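Long-range contacts in Non-canonical purine NTP pyrophosphatase (Coxiella burnetii, PDB 3TQU), which probably hydrolyses non-canonical purine nucleoside triphosphates such as ITP, dITP and XTP to their monophosphates and diphosphate, clearing them from the nucleotide pool: residues 136-144 against 183-193; 34-44 against 55-66. All coordinates share one frame; numbering follows the deposited sequence.

Contact 1: residues 136-144 against 183-193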
loop_
_atom_site.group_PDB
_atom_site.type_symbol
_atom_site.label_atom_id
_atom_site.label_comp_id
_atom_site.label_asym_id
_atom_site.label_seq_id
_atom_site.Cartn_x
_atom_site.Cartn_y
_atom_site.Cartn_z
ATOM N N PRO A 136 -3.575 -4.564 5.704
ATOM C CA PRO A 136 -4.019 -3.283 6.255
ATOM C C PRO A 136 -4.678 -2.434 5.179
ATOM O O PRO A 136 -4.359 -2.577 3.996
ATOM C CB PRO A 136 -2.709 -2.627 6.708
ATOM C CG PRO A 136 -1.653 -3.265 5.865
ATOM C CD PRO A 136 -2.106 -4.684 5.695
ATOM N N LEU A 137 -5.606 -1.577 5.585
ATOM C CA LEU A 137 -6.146 -0.585 4.673
ATOM C C LEU A 137 -5.033 0.393 4.338
ATOM O O LEU A 137 -4.388 0.929 5.238
ATOM C CB LEU A 137 -7.304 0.165 5.326
ATOM C CG LEU A 137 -7.879 1.343 4.537
ATOM C CD1 LEU A 137 -8.433 0.878 3.197
ATOM C CD2 LEU A 137 -8.951 2.043 5.351
ATOM N N ILE A 138 -4.798 0.615 3.050
ATOM C CA ILE A 138 -3.788 1.573 2.620
ATOM C C ILE A 138 -4.451 2.697 1.833
ATOM O O ILE A 138 -5.103 2.449 0.821
ATOM C CB ILE A 138 -2.716 0.912 1.730
ATOM C CG1 ILE A 138 -2.058 -0.265 2.459
ATOM C CG2 ILE A 138 -1.677 1.938 1.290
ATOM C CD1 ILE A 138 -1.345 0.121 3.737
ATOM N N CYS A 139 -4.292 3.925 2.312
ATOM C CA CYS A 139 -4.798 5.094 1.603
ATOM C C CYS A 139 -3.620 5.931 1.132
ATOM O O CYS A 139 -2.772 6.320 1.933
ATOM C CB CYS A 139 -5.700 5.926 2.512
ATOM S SG CYS A 139 -7.133 5.029 3.138
ATOM N N HIS A 140 -3.562 6.207 -0.166
ATOM C CA HIS A 140 -2.425 6.926 -0.723
ATOM C C HIS A 140 -2.846 8.223 -1.410
ATOM O O HIS A 140 -3.418 8.203 -2.499
ATOM C CB HIS A 140 -1.656 6.027 -1.694
ATOM C CG HIS A 140 -0.383 6.632 -2.202
ATOM N ND1 HIS A 140 0.538 5.915 -2.936
ATOM C CD2 HIS A 140 0.119 7.883 -2.086
ATOM C CE1 HIS A 140 1.553 6.701 -3.249
ATOM N NE2 HIS A 140 1.324 7.900 -2.745
ATOM N N GLY A 141 -2.552 9.350 -0.765
ATOM C CA GLY A 141 -2.869 10.657 -1.314
ATOM C C GLY A 141 -1.677 11.263 -2.033
ATOM O O GLY A 141 -0.547 11.218 -1.533
ATOM N N VAL A 142 -1.928 11.826 -3.209
ATOM C CA VAL A 142 -0.871 12.425 -4.011
ATOM C C VAL A 142 -1.242 13.835 -4.445
ATOM O O VAL A 142 -2.329 14.073 -4.971
ATOM C CB VAL A 142 -0.552 11.576 -5.263
ATOM C CG1 VAL A 142 0.510 12.264 -6.114
ATOM C CG2 VAL A 142 -0.097 10.185 -4.859
ATOM N N TRP A 143 -0.323 14.768 -4.226
ATOM C CA TRP A 143 -0.538 16.163 -4.576
ATOM C C TRP A 143 0.584 16.613 -5.508
ATOM O O TRP A 143 1.733 16.732 -5.088
ATOM C CB TRP A 143 -0.549 17.008 -3.300
ATOM C CG TRP A 143 -1.121 18.380 -3.455
ATOM C CD1 TRP A 143 -1.913 18.835 -4.473
ATOM C CD2 TRP A 143 -0.948 19.484 -2.556
ATOM N NE1 TRP A 143 -2.244 20.153 -4.260
ATOM C CE2 TRP A 143 -1.663 20.573 -3.093
ATOM C CE3 TRP A 143 -0.259 19.653 -1.351
ATOM C CZ2 TRP A 143 -1.705 21.819 -2.465
ATOM C CZ3 TRP A 143 -0.302 20.892 -0.730
ATOM C CH2 TRP A 143 -1.019 21.957 -1.289
ATOM N N GLU A 144 0.251 16.852 -6.776
ATOM C CA GLU A 144 1.246 17.225 -7.785
ATOM C C GLU A 144 1.451 18.737 -7.895
ATOM O O GLU A 144 0.491 19.505 -7.904
ATOM C CB GLU A 144 0.852 16.661 -9.155
ATOM C CG GLU A 144 0.625 15.157 -9.168
ATOM C CD GLU A 144 0.213 14.644 -10.535
ATOM O OE1 GLU A 144 0.153 15.456 -11.481
ATOM O OE2 GLU A 144 -0.053 13.430 -10.666
ATOM N N ILE A 183 -7.216 20.114 -0.218
ATOM C CA ILE A 183 -6.733 19.612 -1.501
ATOM C C ILE A 183 -5.376 18.911 -1.418
ATOM O O ILE A 183 -4.893 18.362 -2.407
ATOM C CB ILE A 183 -6.626 20.744 -2.545
ATOM C CG1 ILE A 183 -5.502 21.714 -2.170
ATOM C CG2 ILE A 183 -7.963 21.478 -2.689
ATOM C CD1 ILE A 183 -5.185 22.727 -3.249
ATOM N N SER A 184 -4.760 18.933 -0.243
ATOM C CA SER A 184 -3.405 18.410 -0.100
ATOM C C SER A 184 -3.355 16.890 -0.200
ATOM O O SER A 184 -4.383 16.220 -0.323
ATOM C CB SER A 184 -2.797 18.836 1.234
ATOM O OG SER A 184 -3.469 18.200 2.308
ATOM N N HIS A 185 -2.137 16.366 -0.144
ATOM C CA HIS A 185 -1.903 14.934 -0.112
ATOM C C HIS A 185 -2.545 14.315 1.124
ATOM O O HIS A 185 -3.093 13.213 1.064
ATOM C CB HIS A 185 -0.399 14.650 -0.141
ATOM C CG HIS A 185 0.382 15.415 0.883
ATOM N ND1 HIS A 185 0.332 16.789 0.986
ATOM C CD2 HIS A 185 1.246 14.997 1.839
ATOM C CE1 HIS A 185 1.128 17.184 1.964
ATOM N NE2 HIS A 185 1.694 16.116 2.499
ATOM N N ARG A 186 -2.479 15.030 2.246
ATOM C CA ARG A 186 -3.125 14.566 3.468
ATOM C C ARG A 186 -4.641 14.607 3.329
ATOM O O ARG A 186 -5.330 13.653 3.687
ATOM C CB ARG A 186 -2.689 15.399 4.675
ATOM C CG ARG A 186 -1.292 15.085 5.184
ATOM C CD ARG A 186 -1.037 15.756 6.531
ATOM N NE ARG A 186 -2.129 15.514 7.472
ATOM C CZ ARG A 186 -2.282 14.397 8.179
ATOM N NH1 ARG A 186 -1.414 13.401 8.057
ATOM N NH2 ARG A 186 -3.310 14.271 9.009
ATOM N N GLY A 187 -5.159 15.718 2.812
ATOM C CA GLY A 187 -6.588 15.848 2.595
ATOM C C GLY A 187 -7.143 14.705 1.762
ATOM O O GLY A 187 -8.193 14.147 2.081
ATOM N N GLN A 188 -6.435 14.353 0.693
ATOM C CA GLN A 188 -6.880 13.286 -0.201
ATOM C C GLN A 188 -6.818 11.916 0.477
ATOM O O GLN A 188 -7.748 11.115 0.365
ATOM C CB GLN A 188 -6.065 13.291 -1.500
ATOM C CG GLN A 188 -6.297 14.527 -2.359
ATOM C CD GLN A 188 -5.381 14.598 -3.567
ATOM O OE1 GLN A 188 -5.520 13.826 -4.516
ATOM N NE2 GLN A 188 -4.440 15.534 -3.540
ATOM N N ALA A 189 -5.727 11.648 1.184
ATOM C CA ALA A 189 -5.612 10.404 1.930
ATOM C C ALA A 189 -6.749 10.298 2.945
ATOM O O ALA A 189 -7.407 9.261 3.054
ATOM C CB ALA A 189 -4.260 10.321 2.623
ATOM N N LEU A 190 -6.988 11.384 3.675
ATOM C CA LEU A 190 -8.015 11.394 4.710
ATOM C C LEU A 190 -9.417 11.173 4.140
ATOM O O LEU A 190 -10.243 10.499 4.759
ATOM C CB LEU A 190 -7.962 12.695 5.517
ATOM C CG LEU A 190 -6.765 12.849 6.457
ATOM C CD1 LEU A 190 -6.771 14.211 7.136
ATOM C CD2 LEU A 190 -6.769 11.741 7.493
ATOM N N GLU A 191 -9.686 11.734 2.967
ATOM C CA GLU A 191 -10.993 11.548 2.344
ATOM C C GLU A 191 -11.180 10.103 1.880
ATOM O O GLU A 191 -12.279 9.560 1.966
ATOM C CB GLU A 191 -11.222 12.545 1.201
ATOM C CG GLU A 191 -10.236 12.456 0.054
ATOM C CD GLU A 191 -10.692 11.521 -1.055
ATOM O OE1 GLU A 191 -9.938 11.359 -2.037
ATOM O OE2 GLU A 191 -11.802 10.956 -0.950
ATOM N N GLN A 192 -10.101 9.482 1.407
ATOM C CA GLN A 192 -10.126 8.067 1.039
ATOM C C GLN A 192 -10.434 7.221 2.269
ATOM O O GLN A 192 -11.249 6.298 2.216
ATOM C CB GLN A 192 -8.780 7.636 0.450
ATOM C CG GLN A 192 -8.378 8.355 -0.832
ATOM C CD GLN A 192 -6.981 7.974 -1.290
ATOM O OE1 GLN A 192 -6.462 6.921 -0.920
ATOM N NE2 GLN A 192 -6.363 8.833 -2.092
ATOM N N LEU A 193 -9.767 7.544 3.375
ATOM C CA LEU A 193 -9.986 6.869 4.649
ATOM C C LEU A 193 -11.426 7.039 5.136
ATOM O O LEU A 193 -12.062 6.077 5.569
ATOM C CB LEU A 193 -9.020 7.405 5.712
ATOM C CG LEU A 193 -9.159 6.804 7.114
ATOM C CD1 LEU A 193 -8.726 5.347 7.110
ATOM C CD2 LEU A 193 -8.347 7.598 8.122
HETATM O O HOH W 1 -4.457 11.328 -4.273
#
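Gln192 reaches from the helix past Cys139 to the backbone of His140 in strand 137-144. Its CB lies against the side chain of Cys139, 4.1 Å from SG. CG stands anti to the carbonyl carbon (chi1 -62°) and the chain runs out extended, which carries the amide to the backbone of His140. There OE1 takes a weak bond from His140 N, while NE2 gives a straighter one to His140 O (3.0 Å, 163° at the hydrogen), arriving from above the carbonyl plane. One amide thus holds both polar backbone atoms of a single residue. A turn earlier Gln188 repeats the reach less cleanly: NE2 makes a weak bond to Val142 O at 2.9 Å and is shared, also weakly, with Ile183 O and Ser184 O, and OE1 is tied to Val142 N through a water. Between the two glutamines the helix comes in close, its axis 6.1 Å from the strand's and running nearly antiparallel to it at 150°. Gly141 allows this because it has no side chain to stand between strand and helix; its CA instead makes a C-H...O contact with His185 O. This is the C-terminal helix 185-199 laid on the central mixed sheet of the HAM1 fold, its first turn bringing the predicted substrate residues His185 and Arg186. That turn is capped by Ser184 OG, which accepts from Gly187 N. Beneath the cap lies Trp143: Ser184 CA sits over one face, 3.8 Å from the centroid of the six-membered ring, and Ile183 O lies over the same face. At the far end Leu137 CD2 touches Leu193 CD1 at 3.7 Å.

Contact 2: residues 34-44 against 55-66. With CA (calcium ion), chain E.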
loop_
_atom_site.group_PDB
_atom_site.type_symbol
_atom_site.label_atom_id
_atom_site.label_comp_id
_atom_site.label_asym_id
_atom_site.label_seq_id
_atom_site.Cartn_x
_atom_site.Cartn_y
_atom_site.Cartn_z
ATOM N N GLN A 34 -0.999 7.090 20.710
ATOM C CA GLN A 34 -0.284 5.974 21.316
ATOM C C GLN A 34 0.365 6.382 22.631
ATOM O O GLN A 34 0.603 5.545 23.497
ATOM C CB GLN A 34 0.754 5.388 20.356
ATOM C CG GLN A 34 1.921 6.304 20.035
ATOM C CD GLN A 34 2.903 5.663 19.077
ATOM O OE1 GLN A 34 2.575 4.692 18.393
ATOM N NE2 GLN A 34 4.117 6.202 19.022
ATOM N N THR A 35 0.635 7.674 22.784
ATOM C CA THR A 35 1.225 8.183 24.018
ATOM C C THR A 35 0.340 7.936 25.237
ATOM O O THR A 35 0.822 7.936 26.369
ATOM C CB THR A 35 1.529 9.685 23.917
ATOM O OG1 THR A 35 0.369 10.373 23.434
ATOM C CG2 THR A 35 2.697 9.927 22.966
ATOM N N GLU A 36 -0.953 7.727 25.008
ATOM C CA GLU A 36 -1.884 7.475 26.105
ATOM C C GLU A 36 -1.767 6.047 26.623
ATOM O O GLU A 36 -2.372 5.687 27.636
ATOM C CB GLU A 36 -3.318 7.777 25.672
ATOM C CG GLU A 36 -3.619 9.263 25.593
ATOM C CD GLU A 36 -3.485 9.944 26.943
ATOM O OE1 GLU A 36 -4.290 9.633 27.845
ATOM O OE2 GLU A 36 -2.572 10.781 27.106
ATOM N N PHE A 37 -0.984 5.243 25.910
ATOM C CA PHE A 37 -0.678 3.872 26.306
ATOM C C PHE A 37 0.802 3.762 26.639
ATOM O O PHE A 37 1.322 2.667 26.848
ATOM C CB PHE A 37 -1.006 2.902 25.170
ATOM C CG PHE A 37 -2.471 2.793 24.865
ATOM C CD1 PHE A 37 -3.232 1.773 25.412
ATOM C CD2 PHE A 37 -3.089 3.708 24.031
ATOM C CE1 PHE A 37 -4.581 1.667 25.133
ATOM C CE2 PHE A 37 -4.439 3.609 23.748
ATOM C CZ PHE A 37 -5.186 2.588 24.299
ATOM N N SER A 38 1.474 4.909 26.668
ATOM C CA SER A 38 2.910 4.967 26.909
ATOM C C SER A 38 3.707 4.155 25.893
ATOM O O SER A 38 4.703 3.517 26.237
ATOM C CB SER A 38 3.239 4.524 28.334
ATOM O OG SER A 38 2.655 5.412 29.271
ATOM N N VAL A 39 3.265 4.187 24.639
ATOM C CA VAL A 39 3.990 3.539 23.555
ATOM C C VAL A 39 5.087 4.462 23.036
ATOM O O VAL A 39 4.818 5.605 22.666
ATOM C CB VAL A 39 3.052 3.179 22.385
ATOM C CG1 VAL A 39 3.835 2.544 21.247
ATOM C CG2 VAL A 39 1.940 2.252 22.863
ATOM N N PRO A 40 6.333 3.970 23.011
ATOM C CA PRO A 40 7.440 4.778 22.491
ATOM C C PRO A 40 7.426 4.828 20.964
ATOM O O PRO A 40 6.847 3.946 20.326
ATOM C CB PRO A 40 8.674 4.021 22.980
ATOM C CG PRO A 40 8.225 2.604 23.069
ATOM C CD PRO A 40 6.778 2.648 23.481
ATOM N N ASP A 41 8.043 5.854 20.391
ATOM C CA ASP A 41 8.214 5.921 18.944
ATOM C C ASP A 41 9.082 4.756 18.482
ATOM O O ASP A 41 9.983 4.319 19.200
ATOM C CB ASP A 41 8.879 7.237 18.533
ATOM C CG ASP A 41 7.936 8.424 18.609
ATOM O OD1 ASP A 41 6.816 8.272 19.135
ATOM O OD2 ASP A 41 8.324 9.516 18.148
ATOM N N ILE A 42 8.804 4.257 17.283
ATOM C CA ILE A 42 9.630 3.228 16.670
ATOM C C ILE A 42 10.324 3.829 15.454
ATOM O O ILE A 42 9.770 4.700 14.788
ATOM C CB ILE A 42 8.788 2.003 16.251
ATOM C CG1 ILE A 42 9.688 0.892 15.711
ATOM C CG2 ILE A 42 7.740 2.403 15.221
ATOM C CD1 ILE A 42 8.965 -0.414 15.453
ATOM N N GLU A 43 11.539 3.373 15.172
ATOM C CA GLU A 43 12.332 3.934 14.081
ATOM C C GLU A 43 11.766 3.609 12.699
ATOM O O GLU A 43 11.421 2.464 12.409
ATOM C CB GLU A 43 13.783 3.453 14.175
ATOM C CG GLU A 43 14.685 4.006 13.084
ATOM C CD GLU A 43 16.103 3.472 13.164
ATOM O OE1 GLU A 43 16.403 2.714 14.111
ATOM O OE2 GLU A 43 16.917 3.806 12.276
ATOM N N GLU A 44 11.671 4.626 11.848
ATOM C CA GLU A 44 11.258 4.431 10.465
ATOM C C GLU A 44 12.443 3.978 9.619
ATOM O O GLU A 44 13.358 4.754 9.348
ATOM C CB GLU A 44 10.670 5.718 9.899
ATOM C CG GLU A 44 9.334 6.098 10.504
ATOM C CD GLU A 44 8.886 7.472 10.073
ATOM O OE1 GLU A 44 9.704 8.410 10.160
ATOM O OE2 GLU A 44 7.723 7.615 9.642
ATOM N N ILE A 55 5.048 -0.004 9.523
ATOM C CA ILE A 55 5.945 -0.214 10.652
ATOM C C ILE A 55 5.395 0.446 11.912
ATOM O O ILE A 55 5.402 -0.146 12.987
ATOM C CB ILE A 55 7.361 0.327 10.362
ATOM C CG1 ILE A 55 8.101 -0.605 9.394
ATOM C CG2 ILE A 55 8.152 0.480 11.655
ATOM C CD1 ILE A 55 9.474 -0.098 8.981
ATOM N N LYS A 56 4.900 1.669 11.763
ATOM C CA LYS A 56 4.447 2.449 12.907
ATOM C C LYS A 56 3.068 2.007 13.399
ATOM O O LYS A 56 2.812 1.977 14.603
ATOM C CB LYS A 56 4.468 3.944 12.575
ATOM C CG LYS A 56 5.865 4.461 12.232
ATOM C CD LYS A 56 5.898 5.973 12.097
ATOM C CE LYS A 56 5.020 6.456 10.953
ATOM N NZ LYS A 56 5.161 7.929 10.747
ATOM N N ALA A 57 2.186 1.652 12.472
ATOM C CA ALA A 57 0.864 1.166 12.844
ATOM C C ALA A 57 0.942 -0.208 13.509
ATOM O O ALA A 57 0.273 -0.460 14.510
ATOM C CB ALA A 57 -0.058 1.129 11.628
ATOM N N ARG A 58 1.762 -1.096 12.955
ATOM C CA ARG A 58 1.912 -2.429 13.525
ATOM C C ARG A 58 2.472 -2.360 14.938
ATOM O O ARG A 58 2.064 -3.123 15.815
ATOM C CB ARG A 58 2.813 -3.311 12.663
ATOM C CG ARG A 58 2.977 -4.712 13.240
ATOM C CD ARG A 58 4.245 -5.398 12.765
ATOM N NE ARG A 58 4.256 -5.643 11.328
ATOM C CZ ARG A 58 5.108 -5.068 10.488
ATOM N NH1 ARG A 58 6.010 -4.215 10.944
ATOM N NH2 ARG A 58 5.058 -5.342 9.196
ATOM N N HIS A 59 3.419 -1.449 15.144
ATOM C CA HIS A 59 4.029 -1.247 16.453
ATOM C C HIS A 59 2.976 -0.822 17.468
ATOM O O HIS A 59 2.857 -1.415 18.542
ATOM C CB HIS A 59 5.131 -0.190 16.359
ATOM C CG HIS A 59 5.761 0.150 17.674
ATOM N ND1 HIS A 59 6.451 -0.771 18.430
ATOM C CD2 HIS A 59 5.817 1.317 18.358
ATOM C CE1 HIS A 59 6.901 -0.188 19.527
ATOM N NE2 HIS A 59 6.528 1.079 19.508
ATOM N N ALA A 60 2.210 0.205 17.118
ATOM C CA ALA A 60 1.175 0.721 18.004
ATOM C C ALA A 60 0.144 -0.354 18.345
ATOM O O ALA A 60 -0.280 -0.480 19.498
ATOM C CB ALA A 60 0.502 1.937 17.382
ATOM N N ALA A 61 -0.257 -1.128 17.340
ATOM C CA ALA A 61 -1.250 -2.181 17.534
ATOM C C ALA A 61 -0.711 -3.285 18.433
ATOM O O ALA A 61 -1.426 -3.819 19.282
ATOM C CB ALA A 61 -1.682 -2.763 16.188
ATOM N N LYS A 62 0.555 -3.627 18.229
ATOM C CA LYS A 62 1.206 -4.666 19.011
ATOM C C LYS A 62 1.206 -4.313 20.495
ATOM O O LYS A 62 0.854 -5.135 21.342
ATOM C CB LYS A 62 2.640 -4.864 18.522
ATOM C CG LYS A 62 3.364 -6.026 19.174
ATOM C CD LYS A 62 4.819 -6.065 18.743
ATOM C CE LYS A 62 5.516 -7.304 19.272
ATOM N NZ LYS A 62 4.890 -8.542 18.736
ATOM N N GLN A 63 1.596 -3.083 20.808
ATOM C CA GLN A 63 1.736 -2.662 22.197
ATOM C C GLN A 63 0.400 -2.414 22.897
ATOM O O GLN A 63 0.271 -2.658 24.098
ATOM C CB GLN A 63 2.612 -1.412 22.289
ATOM C CG GLN A 63 3.929 -1.542 21.561
ATOM C CD GLN A 63 4.649 -2.829 21.905
ATOM O OE1 GLN A 63 5.146 -3.529 21.022
ATOM N NE2 GLN A 63 4.715 -3.147 23.193
ATOM N N THR A 64 -0.589 -1.930 22.153
ATOM C CA THR A 64 -1.861 -1.534 22.754
ATOM C C THR A 64 -2.934 -2.622 22.712
ATOM O O THR A 64 -3.828 -2.649 23.556
ATOM C CB THR A 64 -2.421 -0.253 22.106
ATOM O OG1 THR A 64 -2.718 -0.504 20.727
ATOM C CG2 THR A 64 -1.413 0.880 22.213
ATOM N N GLY A 65 -2.849 -3.513 21.729
ATOM C CA GLY A 65 -3.863 -4.539 21.561
ATOM C C GLY A 65 -5.092 -4.026 20.830
ATOM O O GLY A 65 -6.081 -4.745 20.680
ATOM N N LEU A 66 -5.031 -2.778 20.374
ATOM C CA LEU A 66 -6.133 -2.169 19.634
ATOM C C LEU A 66 -5.752 -2.006 18.166
ATOM O O LEU A 66 -4.577 -2.095 17.823
ATOM C CB LEU A 66 -6.464 -0.794 20.214
ATOM C CG LEU A 66 -7.091 -0.675 21.602
ATOM C CD1 LEU A 66 -7.284 0.792 21.942
ATOM C CD2 LEU A 66 -8.414 -1.416 21.673
HETATM CA CA CA E . 8.355 10.069 8.444
HETATM O O HOH W 2 4.040 3.571 16.429
HETATM O O HOH W 3 10.238 11.852 8.828
HETATM O O HOH W 4 7.502 12.100 7.059
HETATM O O HOH W 5 6.193 10.581 9.608
HETATM O O HOH W 6 8.477 11.381 10.750
HETATM O O HOH W 7 9.598 8.950 6.400
#
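The loop 34-44 opens with a 3-10 turn that goes from Gln34 beside Ala60 out to Phe37 beside Thr64, then runs back along helix 55-64 to Glu44 beside Ile55, the paired CA atoms 6.4 to 7.1 Å apart. Near the end of the helix, Thr64 CG2 lies over one face of the Phe37 ring, displaced toward CG and 3.8 Å from the centroid, and Leu66 CD1 meets the ring at CZ. Thr64 OG1 is turned the other way, donating to Ala60 O and accepting from Leu66 N in an ST turn. Val39 splits its branches: CG2 touches Thr64 CG2, and CG1 lies 3.5 Å from His59 NE2. His59 is the middle of the contact. With CG anti to the backbone N (chi1 176°), its ring stands up between Ile42 CB, over one face, and Gln63 CG over the opposite one. Its NE2 donates nearly in the ring plane to Pro40 O at 3.0 Å, a somewhat bent bond of 136°, so the ring's rotation is fixed from its faces and its edge. A water joins Gln34 OE1 to Lys56 O. Farther along, Lys56 bends at chi3 and brings NZ into a salt bridge with Glu44 OE2 at 2.8 Å, met from above the carboxylate plane; the same NZ also bonds Asp71 O. Both oxygens of Glu44 grip the calcium ion, OE1 at 2.7 Å, and Asp72 and five waters complete its shell. The lysine would offset part of the carboxylate's charge and fix its orientation, consistent with a second-shell role at the calcium site, which shares Asp72 with the predicted magnesium site.

In the fold
From the N terminus, the chain passes strand 5-9 and helix 14-23, then leaves edge strand 29-33 into loop 34-44. Contact 2 closes first, a short loop of ten residues that lays loop 34-44 back on helix 49-64 before the chain enters strand 68-77, which carries Asp72 of the metal site. Only later does contact 1 open, on strand 137-147, and it closes across 38 residues when helix 185-199 returns. The two stand in series, neither nesting nor crossing, their centres 22 Å apart. Contact 2 ties the metal-bearing loop to its helix; contact 1 ties the C-terminal helix to the sheet.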